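Local structure of exopolygalacturonase (Yersinia enterocolitica, 2UVF) at residues A[154-162]-A[179-190]; A[203-213]-A[258-269]. The protein hydrolyses polygalacturonic acid, the backbone of pectin, as a family 28 exopolygalacturonase, probably releasing digalacturonic acid from chain ends. All coordinates share one frame; numbering follows the deposited sequence.

Contact 1. Residues A[154-162]-A[179-190]; sequences PQIVNVRDF and AIDSCKPGCRVE
Pro-154 lays its ring across the guanidinium of Arg-188: CG stands 3.5 Å above the plane, over its centre. CG of Arg-188 anti to the backbone N (chi1 179°) and a bend at chi3 bring the guanidinium against that ring, and its NH2 forms salt bridges with Asp-49 and Glu-50. On the same face of the sheet, Ile-156 CD1 lies 3.5 Å from Glu-190 OE2, while the other carboxylate oxygen, OE1, is hydrogen-bonded to Asn-210 ND2. Val-157 points to the opposite face, its CG1 4.0 Å from Ala-179 CB. Val-159 CG1 presses on Val-189 CG1 at 3.4 Å, tighter than usual carbon contact. Ile-156 and Val-157, like Arg-188, Val-189 and Glu-190, sit on strands 156-158 and 187-190, paired in parallel at the start of the right-handed beta-helix of family 28, with helix 173-181 on the connection between them. Val-157 is gripped twice, accepting from Glu-190 N at its O (2.7 Å) and donating from its N to Arg-188 O (2.9 Å). Farther along, Ala-179 sets CA over the Phe-162 ring in a CH-pi contact, 3.8 Å from the centroid and 7° off the normal. At the other end the Cys-183–Cys-187 disulfide closes the loop 183-187.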
loop_
_atom_site.group_PDB
_atom_site.type_symbol
_atom_site.label_atom_id
_atom_site.label_comp_id
_atom_site.label_asym_id
_atom_site.label_seq_id
_atom_site.Cartn_x
_atom_site.Cartn_y
_atom_site.Cartn_z
ATOM N N PRO A 154 -4.312 -26.003 12.264
ATOM C CA PRO A 154 -4.310 -25.132 13.445
ATOM C C PRO A 154 -5.427 -25.409 14.474
ATOM O O PRO A 154 -6.437 -26.048 14.159
ATOM C CB PRO A 154 -4.531 -23.748 12.829
ATOM C CG PRO A 154 -5.418 -24.023 11.681
ATOM C CD PRO A 154 -4.906 -25.315 11.100
ATOM N N GLN A 155 -5.238 -24.905 15.695
ATOM C CA GLN A 155 -6.288 -24.912 16.702
ATOM C C GLN A 155 -7.350 -23.884 16.320
ATOM O O GLN A 155 -7.133 -22.680 16.468
ATOM C CB GLN A 155 -5.722 -24.567 18.084
ATOM C CG GLN A 155 -6.759 -24.670 19.210
ATOM C CD GLN A 155 -6.579 -23.646 20.336
ATOM O OE1 GLN A 155 -5.586 -22.915 20.396
ATOM N NE2 GLN A 155 -7.565 -23.589 21.233
ATOM N N ILE A 156 -8.492 -24.354 15.830
ATOM C CA ILE A 156 -9.594 -23.456 15.492
ATOM C C ILE A 156 -10.197 -22.901 16.770
ATOM O O ILE A 156 -10.471 -23.650 17.705
ATOM C CB ILE A 156 -10.694 -24.152 14.637
ATOM C CG1 ILE A 156 -10.098 -24.782 13.360
ATOM C CG2 ILE A 156 -11.850 -23.182 14.324
ATOM C CD1 ILE A 156 -9.158 -23.859 12.526
ATOM N N VAL A 157 -10.367 -21.581 16.810
ATOM C CA VAL A 157 -11.029 -20.895 17.917
ATOM C C VAL A 157 -12.108 -20.010 17.308
ATOM O O VAL A 157 -11.806 -19.088 16.552
ATOM C CB VAL A 157 -10.044 -20.016 18.744
ATOM C CG1 VAL A 157 -10.769 -19.307 19.873
ATOM C CG2 VAL A 157 -8.863 -20.830 19.279
ATOM N N ASN A 158 -13.365 -20.286 17.627
ATOM C CA ASN A 158 -14.477 -19.527 17.068
ATOM C C ASN A 158 -14.956 -18.510 18.103
ATOM O O ASN A 158 -15.179 -18.865 19.254
ATOM C CB ASN A 158 -15.590 -20.491 16.631
ATOM C CG ASN A 158 -16.804 -19.783 16.034
ATOM O OD1 ASN A 158 -17.083 -18.617 16.328
ATOM N ND2 ASN A 158 -17.548 -20.507 15.202
ATOM N N VAL A 159 -15.084 -17.245 17.702
ATOM C CA VAL A 159 -15.448 -16.168 18.644
ATOM C C VAL A 159 -16.874 -16.310 19.184
ATOM O O VAL A 159 -17.232 -15.663 20.180
ATOM C CB VAL A 159 -15.233 -14.709 18.070
ATOM C CG1 VAL A 159 -13.779 -14.474 17.673
ATOM C CG2 VAL A 159 -16.192 -14.393 16.916
ATOM N N ARG A 160 -17.679 -17.141 18.520
ATOM C CA ARG A 160 -19.059 -17.403 18.948
ATOM C C ARG A 160 -19.103 -18.265 20.211
ATOM O O ARG A 160 -20.040 -18.162 20.998
ATOM C CB ARG A 160 -19.882 -18.037 17.827
ATOM C CG ARG A 160 -20.285 -17.052 16.744
ATOM C CD ARG A 160 -21.318 -17.631 15.798
ATOM N NE ARG A 160 -22.672 -17.559 16.352
ATOM C CZ ARG A 160 -23.505 -16.525 16.200
ATOM N NH1 ARG A 160 -23.140 -15.450 15.505
ATOM N NH2 ARG A 160 -24.717 -16.566 16.746
ATOM N N ASP A 161 -18.068 -19.084 20.404
ATOM C CA ASP A 161 -17.908 -19.906 21.601
ATOM C C ASP A 161 -17.560 -19.076 22.842
ATOM O O ASP A 161 -17.558 -19.599 23.965
ATOM C CB ASP A 161 -16.851 -20.997 21.359
ATOM C CG ASP A 161 -17.245 -21.958 20.244
ATOM O OD1 ASP A 161 -18.432 -21.982 19.857
ATOM O OD2 ASP A 161 -16.371 -22.691 19.749
ATOM N N PHE A 162 -17.280 -17.786 22.638
ATOM C CA PHE A 162 -17.003 -16.857 23.734
ATOM C C PHE A 162 -18.071 -15.778 23.853
ATOM O O PHE A 162 -17.862 -14.765 24.523
ATOM C CB PHE A 162 -15.619 -16.226 23.588
ATOM C CG PHE A 162 -14.497 -17.212 23.680
ATOM C CD1 PHE A 162 -13.743 -17.320 24.849
ATOM C CD2 PHE A 162 -14.196 -18.050 22.602
ATOM C CE1 PHE A 162 -12.704 -18.241 24.933
ATOM C CE2 PHE A 162 -13.163 -18.970 22.680
ATOM C CZ PHE A 162 -12.421 -19.070 23.846
ATOM N N ALA A 179 -11.583 -14.702 23.029
ATOM C CA ALA A 179 -11.159 -15.698 22.033
ATOM C C ALA A 179 -9.684 -15.592 21.645
ATOM O O ALA A 179 -8.999 -16.609 21.549
ATOM C CB ALA A 179 -12.059 -15.651 20.787
ATOM N N ILE A 180 -9.198 -14.366 21.425
ATOM C CA ILE A 180 -7.768 -14.136 21.143
ATOM C C ILE A 180 -6.910 -14.469 22.365
ATOM O O ILE A 180 -5.821 -15.028 22.225
ATOM C CB ILE A 180 -7.465 -12.678 20.676
ATOM C CG1 ILE A 180 -8.213 -12.342 19.378
ATOM C CG2 ILE A 180 -5.963 -12.477 20.480
ATOM C CD1 ILE A 180 -8.426 -10.849 19.155
ATOM N N ASP A 181 -7.398 -14.116 23.556
ATOM C CA ASP A 181 -6.684 -14.404 24.806
ATOM C C ASP A 181 -6.501 -15.912 25.000
ATOM O O ASP A 181 -5.397 -16.374 25.290
ATOM C CB ASP A 181 -7.403 -13.784 26.013
ATOM C CG ASP A 181 -7.197 -12.284 26.122
ATOM O OD1 ASP A 181 -6.156 -11.774 25.653
ATOM O OD2 ASP A 181 -8.083 -11.609 26.695
ATOM N N SER A 182 -7.580 -16.668 24.800
ATOM C CA SER A 182 -7.571 -18.129 24.948
ATOM C C SER A 182 -6.922 -18.826 23.757
ATOM O O SER A 182 -7.436 -19.839 23.271
ATOM C CB SER A 182 -8.999 -18.652 25.131
ATOM O OG SER A 182 -9.616 -18.920 23.881
ATOM N N CYS A 183 -5.791 -18.292 23.300
ATOM C CA CYS A 183 -5.184 -18.736 22.046
ATOM C C CYS A 183 -3.802 -19.355 22.271
ATOM O O CYS A 183 -2.884 -18.680 22.751
ATOM C CB CYS A 183 -5.084 -17.551 21.074
ATOM S SG CYS A 183 -5.836 -17.797 19.432
ATOM N N LYS A 184 -3.665 -20.637 21.931
ATOM C CA LYS A 184 -2.363 -21.306 21.900
ATOM C C LYS A 184 -1.587 -20.822 20.671
ATOM O O LYS A 184 -2.211 -20.412 19.691
ATOM C CB LYS A 184 -2.548 -22.829 21.836
ATOM C CG LYS A 184 -2.769 -23.511 23.186
ATOM C CD LYS A 184 -2.954 -25.032 23.041
ATOM C CE LYS A 184 -4.432 -25.421 22.882
ATOM N NZ LYS A 184 -4.709 -26.832 23.294
ATOM N N PRO A 185 -0.233 -20.831 20.721
ATOM C CA PRO A 185 0.581 -20.548 19.521
ATOM C C PRO A 185 0.249 -21.430 18.311
ATOM O O PRO A 185 0.343 -22.660 18.383
ATOM C CB PRO A 185 2.019 -20.796 20.005
ATOM C CG PRO A 185 1.957 -20.504 21.463
ATOM C CD PRO A 185 0.621 -21.030 21.909
ATOM N N GLY A 186 -0.140 -20.783 17.209
ATOM C CA GLY A 186 -0.569 -21.476 15.993
ATOM C C GLY A 186 -2.079 -21.559 15.794
ATOM O O GLY A 186 -2.548 -22.195 14.842
ATOM N N CYS A 187 -2.840 -20.911 16.680
ATOM C CA CYS A 187 -4.296 -20.873 16.584
ATOM C C CYS A 187 -4.779 -20.151 15.322
ATOM O O CYS A 187 -3.999 -19.499 14.623
ATOM C CB CYS A 187 -4.920 -20.231 17.842
ATOM S SG CYS A 187 -4.311 -18.557 18.337
ATOM N N ARG A 188 -6.066 -20.306 15.026
ATOM C CA ARG A 188 -6.751 -19.459 14.071
ATOM C C ARG A 188 -8.084 -19.063 14.697
ATOM O O ARG A 188 -8.946 -19.920 14.927
ATOM C CB ARG A 188 -6.956 -20.183 12.736
ATOM C CG ARG A 188 -7.708 -19.361 11.684
ATOM C CD ARG A 188 -8.034 -20.182 10.446
ATOM N NE ARG A 188 -6.808 -20.656 9.821
ATOM C CZ ARG A 188 -6.674 -21.790 9.135
ATOM N NH1 ARG A 188 -7.699 -22.624 8.950
ATOM N NH2 ARG A 188 -5.486 -22.097 8.634
ATOM N N VAL A 189 -8.231 -17.775 15.010
ATOM C CA VAL A 189 -9.496 -17.245 15.519
ATOM C C VAL A 189 -10.427 -16.985 14.328
ATOM O O VAL A 189 -10.047 -16.282 13.400
ATOM C CB VAL A 189 -9.277 -15.952 16.352
ATOM C CG1 VAL A 189 -10.587 -15.422 16.927
ATOM C CG2 VAL A 189 -8.287 -16.201 17.458
ATOM N N GLU A 190 -11.627 -17.570 14.353
ATOM C CA GLU A 190 -12.615 -17.415 13.287
ATOM C C GLU A 190 -13.726 -16.447 13.683
ATOM O O GLU A 190 -14.313 -16.583 14.755
ATOM C CB GLU A 190 -13.268 -18.758 12.900
ATOM C CG GLU A 190 -12.347 -19.974 12.841
ATOM C CD GLU A 190 -11.697 -20.208 11.479
ATOM O OE1 GLU A 190 -11.575 -19.250 10.684
ATOM O OE2 GLU A 190 -11.300 -21.369 11.212
#

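Contact 2. Residues A[203-213]-A[258-269]; sequences LKSDMTLNLQA and FRNIRITGSGVI
Strands 207-211 and 258-264 run parallel, their axes 4.6 Å apart and 7° from alignment, with bridges pairing Met-207 through Asn-210 with Ile-261 through Thr-264. Leu-209 N donates to Arg-262 O, and Leu-209 O accepts from Thr-264 N. On the face carrying Thr-208, the Arg-262 side chain lies alongside the threonine and bends at chi3 (92°), which brings NH1 back to OG1 at 3.1 Å; OG1 sits only 6° out of the guanidinium plane. NH2 of the same arginine is hydrogen-bonded to Leu-46 O. Thr-264 crosses Asn-210 at about a right angle, and its hydroxyl donates to Asn-210 OD1 at 2.9 Å, in the carbonyl plane and on a lone pair. Just before strand 207-211, Asp-206 OD1 accepts from Asn-260 ND2 at 2.7 Å nearly along its C-O axis; OD2 makes a long salt bridge with Arg-259 NE. Ser-205 OG accepts from Arg-259 N at 2.9 Å. The face with Met-207, Leu-209, Ile-261 and Ile-263 is apolar. Leu-203, from the preceding loop, sets CD1 3.7 Å from both Ile-261 CG2 and Ile-263 CD1; Leu-211 CD1 meets Ile-269 CG1 at 4.0 Å. Gly-265 CA makes a CA-H...O contact with Leu-211 O. Strands 187-191 and 342-345 flank the pair on either side in the beta-helix, while Ile-263 and Ile-269 also pack on Met-334 of strand 334-339.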
loop_
_atom_site.group_PDB
_atom_site.type_symbol
_atom_site.label_atom_id
_atom_site.label_comp_id
_atom_site.label_asym_id
_atom_site.label_seq_id
_atom_site.Cartn_x
_atom_site.Cartn_y
_atom_site.Cartn_z
ATOM N N LEU A 203 -3.999 -7.937 19.368
ATOM C CA LEU A 203 -3.516 -9.216 18.889
ATOM C C LEU A 203 -2.260 -9.587 19.650
ATOM O O LEU A 203 -1.709 -8.780 20.405
ATOM C CB LEU A 203 -3.228 -9.167 17.375
ATOM C CG LEU A 203 -4.360 -8.849 16.387
ATOM C CD1 LEU A 203 -3.836 -8.869 14.980
ATOM C CD2 LEU A 203 -5.521 -9.816 16.507
ATOM N N LYS A 204 -1.817 -10.818 19.451
ATOM C CA LYS A 204 -0.589 -11.294 20.063
ATOM C C LYS A 204 0.132 -12.178 19.067
ATOM O O LYS A 204 -0.456 -12.604 18.057
ATOM C CB LYS A 204 -0.874 -12.065 21.347
ATOM C CG LYS A 204 -1.807 -13.269 21.183
ATOM C CD LYS A 204 -1.266 -14.441 21.981
ATOM C CE LYS A 204 -2.288 -15.538 22.141
ATOM N NZ LYS A 204 -3.137 -15.287 23.343
ATOM N N SER A 205 1.405 -12.435 19.364
ATOM C CA SER A 205 2.274 -13.258 18.537
ATOM C C SER A 205 1.711 -14.659 18.236
ATOM O O SER A 205 0.865 -15.177 18.974
ATOM C CB SER A 205 3.652 -13.356 19.191
ATOM O OG SER A 205 4.198 -12.051 19.357
ATOM N N ASP A 206 2.193 -15.241 17.135
ATOM C CA ASP A 206 1.862 -16.617 16.721
ATOM C C ASP A 206 0.364 -16.923 16.689
ATOM O O ASP A 206 -0.115 -17.832 17.382
ATOM C CB ASP A 206 2.637 -17.633 17.577
ATOM C CG ASP A 206 4.134 -17.464 17.451
ATOM O OD1 ASP A 206 4.662 -17.619 16.329
ATOM O OD2 ASP A 206 4.794 -17.175 18.468
ATOM N N MET A 207 -0.369 -16.144 15.887
ATOM C CA MET A 207 -1.799 -16.373 15.668
ATOM C C MET A 207 -2.258 -15.945 14.262
ATOM O O MET A 207 -1.533 -15.268 13.529
ATOM C CB MET A 207 -2.644 -15.685 16.756
ATOM C CG MET A 207 -2.623 -14.160 16.717
ATOM S SD MET A 207 -3.968 -13.395 17.625
ATOM C CE MET A 207 -5.364 -13.670 16.518
ATOM N N THR A 208 -3.458 -16.381 13.896
ATOM C CA THR A 208 -4.129 -15.963 12.675
ATOM C C THR A 208 -5.523 -15.561 13.091
ATOM O O THR A 208 -6.170 -16.271 13.856
ATOM C CB THR A 208 -4.243 -17.102 11.637
ATOM O OG1 THR A 208 -2.944 -17.442 11.148
ATOM C CG2 THR A 208 -5.146 -16.686 10.457
ATOM N N LEU A 209 -5.958 -14.396 12.625
ATOM C CA LEU A 209 -7.342 -13.986 12.740
ATOM C C LEU A 209 -7.922 -14.079 11.343
ATOM O O LEU A 209 -7.461 -13.411 10.420
ATOM C CB LEU A 209 -7.460 -12.572 13.312
ATOM C CG LEU A 209 -8.821 -11.877 13.355
ATOM C CD1 LEU A 209 -9.790 -12.550 14.329
ATOM C CD2 LEU A 209 -8.633 -10.412 13.711
ATOM N N ASN A 210 -8.929 -14.928 11.203
ATOM C CA ASN A 210 -9.558 -15.213 9.942
ATOM C C ASN A 210 -10.996 -14.711 9.940
ATOM O O ASN A 210 -11.836 -15.191 10.707
ATOM C CB ASN A 210 -9.528 -16.725 9.682
ATOM C CG ASN A 210 -10.013 -17.087 8.296
ATOM O OD1 ASN A 210 -9.367 -16.745 7.297
ATOM N ND2 ASN A 210 -11.160 -17.782 8.219
ATOM N N LEU A 211 -11.260 -13.745 9.063
ATOM C CA LEU A 211 -12.596 -13.275 8.791
ATOM C C LEU A 211 -13.157 -14.066 7.599
ATOM O O LEU A 211 -12.656 -13.956 6.479
ATOM C CB LEU A 211 -12.574 -11.760 8.522
ATOM C CG LEU A 211 -11.944 -10.891 9.615
ATOM C CD1 LEU A 211 -10.641 -10.245 9.141
ATOM C CD2 LEU A 211 -12.937 -9.834 10.043
ATOM N N GLN A 212 -14.184 -14.873 7.853
ATOM C CA GLN A 212 -14.721 -15.810 6.865
ATOM C C GLN A 212 -15.696 -15.128 5.919
ATOM O O GLN A 212 -16.143 -14.009 6.168
ATOM C CB GLN A 212 -15.465 -16.954 7.570
ATOM C CG GLN A 212 -14.595 -17.924 8.360
ATOM C CD GLN A 212 -15.424 -19.020 9.028
ATOM O OE1 GLN A 212 -16.425 -18.743 9.683
ATOM N NE2 GLN A 212 -15.015 -20.263 8.852
ATOM N N ALA A 213 -16.039 -15.821 4.839
ATOM C CA ALA A 213 -17.039 -15.322 3.889
ATOM C C ALA A 213 -18.324 -14.889 4.604
ATOM O O ALA A 213 -18.970 -15.678 5.317
ATOM C CB ALA A 213 -17.331 -16.364 2.843
ATOM N N PHE A 258 6.399 -8.389 18.749
ATOM C CA PHE A 258 5.502 -9.463 18.364
ATOM C C PHE A 258 6.169 -10.263 17.259
ATOM O O PHE A 258 7.188 -9.850 16.713
ATOM C CB PHE A 258 4.167 -8.906 17.891
ATOM C CG PHE A 258 3.507 -8.008 18.879
ATOM C CD1 PHE A 258 2.735 -8.539 19.913
ATOM C CD2 PHE A 258 3.645 -6.630 18.779
ATOM C CE1 PHE A 258 2.126 -7.719 20.831
ATOM C CE2 PHE A 258 3.031 -5.796 19.685
ATOM C CZ PHE A 258 2.257 -6.340 20.714
ATOM N N ARG A 259 5.622 -11.428 16.947
ATOM C CA ARG A 259 6.131 -12.178 15.819
ATOM C C ARG A 259 5.031 -13.029 15.218
ATOM O O ARG A 259 4.096 -13.421 15.911
ATOM C CB ARG A 259 7.393 -13.003 16.176
ATOM C CG ARG A 259 7.191 -14.219 17.067
ATOM C CD ARG A 259 8.502 -14.968 17.314
ATOM N NE ARG A 259 8.237 -16.302 17.868
ATOM C CZ ARG A 259 9.159 -17.236 18.132
ATOM N NH1 ARG A 259 10.451 -17.018 17.898
ATOM N NH2 ARG A 259 8.786 -18.409 18.638
ATOM N N ASN A 260 5.155 -13.288 13.918
ATOM C CA ASN A 260 4.268 -14.201 13.197
ATOM C C ASN A 260 2.782 -13.883 13.402
ATOM O O ASN A 260 2.045 -14.681 13.971
ATOM C CB ASN A 260 4.574 -15.684 13.539
ATOM C CG ASN A 260 6.067 -16.003 13.565
ATOM O OD1 ASN A 260 6.875 -15.398 12.841
ATOM N ND2 ASN A 260 6.446 -16.976 14.400
ATOM N N ILE A 261 2.348 -12.712 12.940
ATOM C CA ILE A 261 0.915 -12.344 12.992
ATOM C C ILE A 261 0.254 -12.379 11.603
ATOM O O ILE A 261 0.795 -11.864 10.631
ATOM C CB ILE A 261 0.659 -10.958 13.686
ATOM C CG1 ILE A 261 1.318 -10.924 15.082
ATOM C CG2 ILE A 261 -0.817 -10.686 13.770
ATOM C CD1 ILE A 261 1.285 -9.580 15.787
ATOM N N ARG A 262 -0.936 -12.970 11.539
ATOM C CA ARG A 262 -1.629 -13.237 10.278
ATOM C C ARG A 262 -3.091 -12.820 10.372
ATOM O O ARG A 262 -3.772 -13.142 11.346
ATOM C CB ARG A 262 -1.555 -14.730 9.920
ATOM C CG ARG A 262 -0.153 -15.244 9.634
ATOM C CD ARG A 262 -0.164 -16.723 9.380
ATOM N NE ARG A 262 -0.307 -17.024 7.962
ATOM C CZ ARG A 262 -1.425 -17.408 7.362
ATOM N NH1 ARG A 262 -2.552 -17.562 8.045
ATOM N NH2 ARG A 262 -1.406 -17.649 6.063
ATOM N N ILE A 263 -3.564 -12.100 9.354
ATOM C CA ILE A 263 -4.973 -11.715 9.264
ATOM C C ILE A 263 -5.473 -12.032 7.851
ATOM O O ILE A 263 -4.910 -11.543 6.868
ATOM C CB ILE A 263 -5.185 -10.226 9.632
ATOM C CG1 ILE A 263 -4.342 -9.870 10.865
ATOM C CG2 ILE A 263 -6.686 -9.923 9.790
ATOM C CD1 ILE A 263 -4.457 -8.439 11.329
ATOM N N THR A 264 -6.524 -12.850 7.751
ATOM C CA THR A 264 -6.868 -13.488 6.473
ATOM C C THR A 264 -8.372 -13.671 6.338
ATOM O O THR A 264 -9.139 -13.291 7.218
ATOM C CB THR A 264 -6.191 -14.897 6.323
ATOM O OG1 THR A 264 -6.669 -15.757 7.361
ATOM C CG2 THR A 264 -4.661 -14.823 6.389
ATOM N N GLY A 265 -8.786 -14.266 5.229
ATOM C CA GLY A 265 -10.185 -14.573 4.987
ATOM C C GLY A 265 -10.791 -13.504 4.105
ATOM O O GLY A 265 -10.291 -12.369 4.064
ATOM N N SER A 266 -11.869 -13.864 3.415
ATOM C CA SER A 266 -12.534 -12.962 2.488
ATOM C C SER A 266 -13.535 -12.015 3.135
ATOM O O SER A 266 -14.272 -11.324 2.431
ATOM C CB SER A 266 -13.197 -13.757 1.363
ATOM O OG SER A 266 -14.352 -14.425 1.823
ATOM N N GLY A 267 -13.553 -11.969 4.470
ATOM C CA GLY A 267 -14.468 -11.105 5.220
ATOM C C GLY A 267 -14.089 -9.626 5.164
ATOM O O GLY A 267 -13.047 -9.256 4.590
ATOM N N VAL A 268 -14.932 -8.794 5.782
ATOM C CA VAL A 268 -14.822 -7.337 5.749
ATOM C C VAL A 268 -14.410 -6.788 7.125
ATOM O O VAL A 268 -14.851 -7.292 8.172
ATOM C CB VAL A 268 -16.170 -6.711 5.289
ATOM C CG1 VAL A 268 -16.203 -5.176 5.457
ATOM C CG2 VAL A 268 -16.495 -7.125 3.845
ATOM N N ILE A 269 -13.534 -5.783 7.112
ATOM C CA ILE A 269 -13.254 -4.974 8.301
ATOM C C ILE A 269 -13.751 -3.565 8.033
ATOM O O ILE A 269 -13.233 -2.866 7.146
ATOM C CB ILE A 269 -11.754 -4.924 8.683
ATOM C CG1 ILE A 269 -11.142 -6.338 8.704
ATOM C CG2 ILE A 269 -11.607 -4.229 10.041
ATOM C CD1 ILE A 269 -9.612 -6.397 8.755
#

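In the fold
Contacts 1 and 2 follow in series along the chain, their centres 11 Å apart, and join successive turns of one face of the beta-helix: strand 156-158 pairs with 187-191, which pairs with 207-211, which in turn pairs with 258-264. The joint between them is backbone, Val-189 N lying 2.8 Å from Thr-208 O and Val-189 O 2.8 Å from Asn-210 N, both probably hydrogen bonds. Lys-204 adds a side-chain tie, bonding from NZ to Ile-180 O at the end of helix 173-181. Neither contact contributes a residue to the digalacturonic acid pocket, which includes Arg-240, Asp-381 and Asp-402. Val-268 of contact 2 has its side chain about 8 Å from a bound nickel ion.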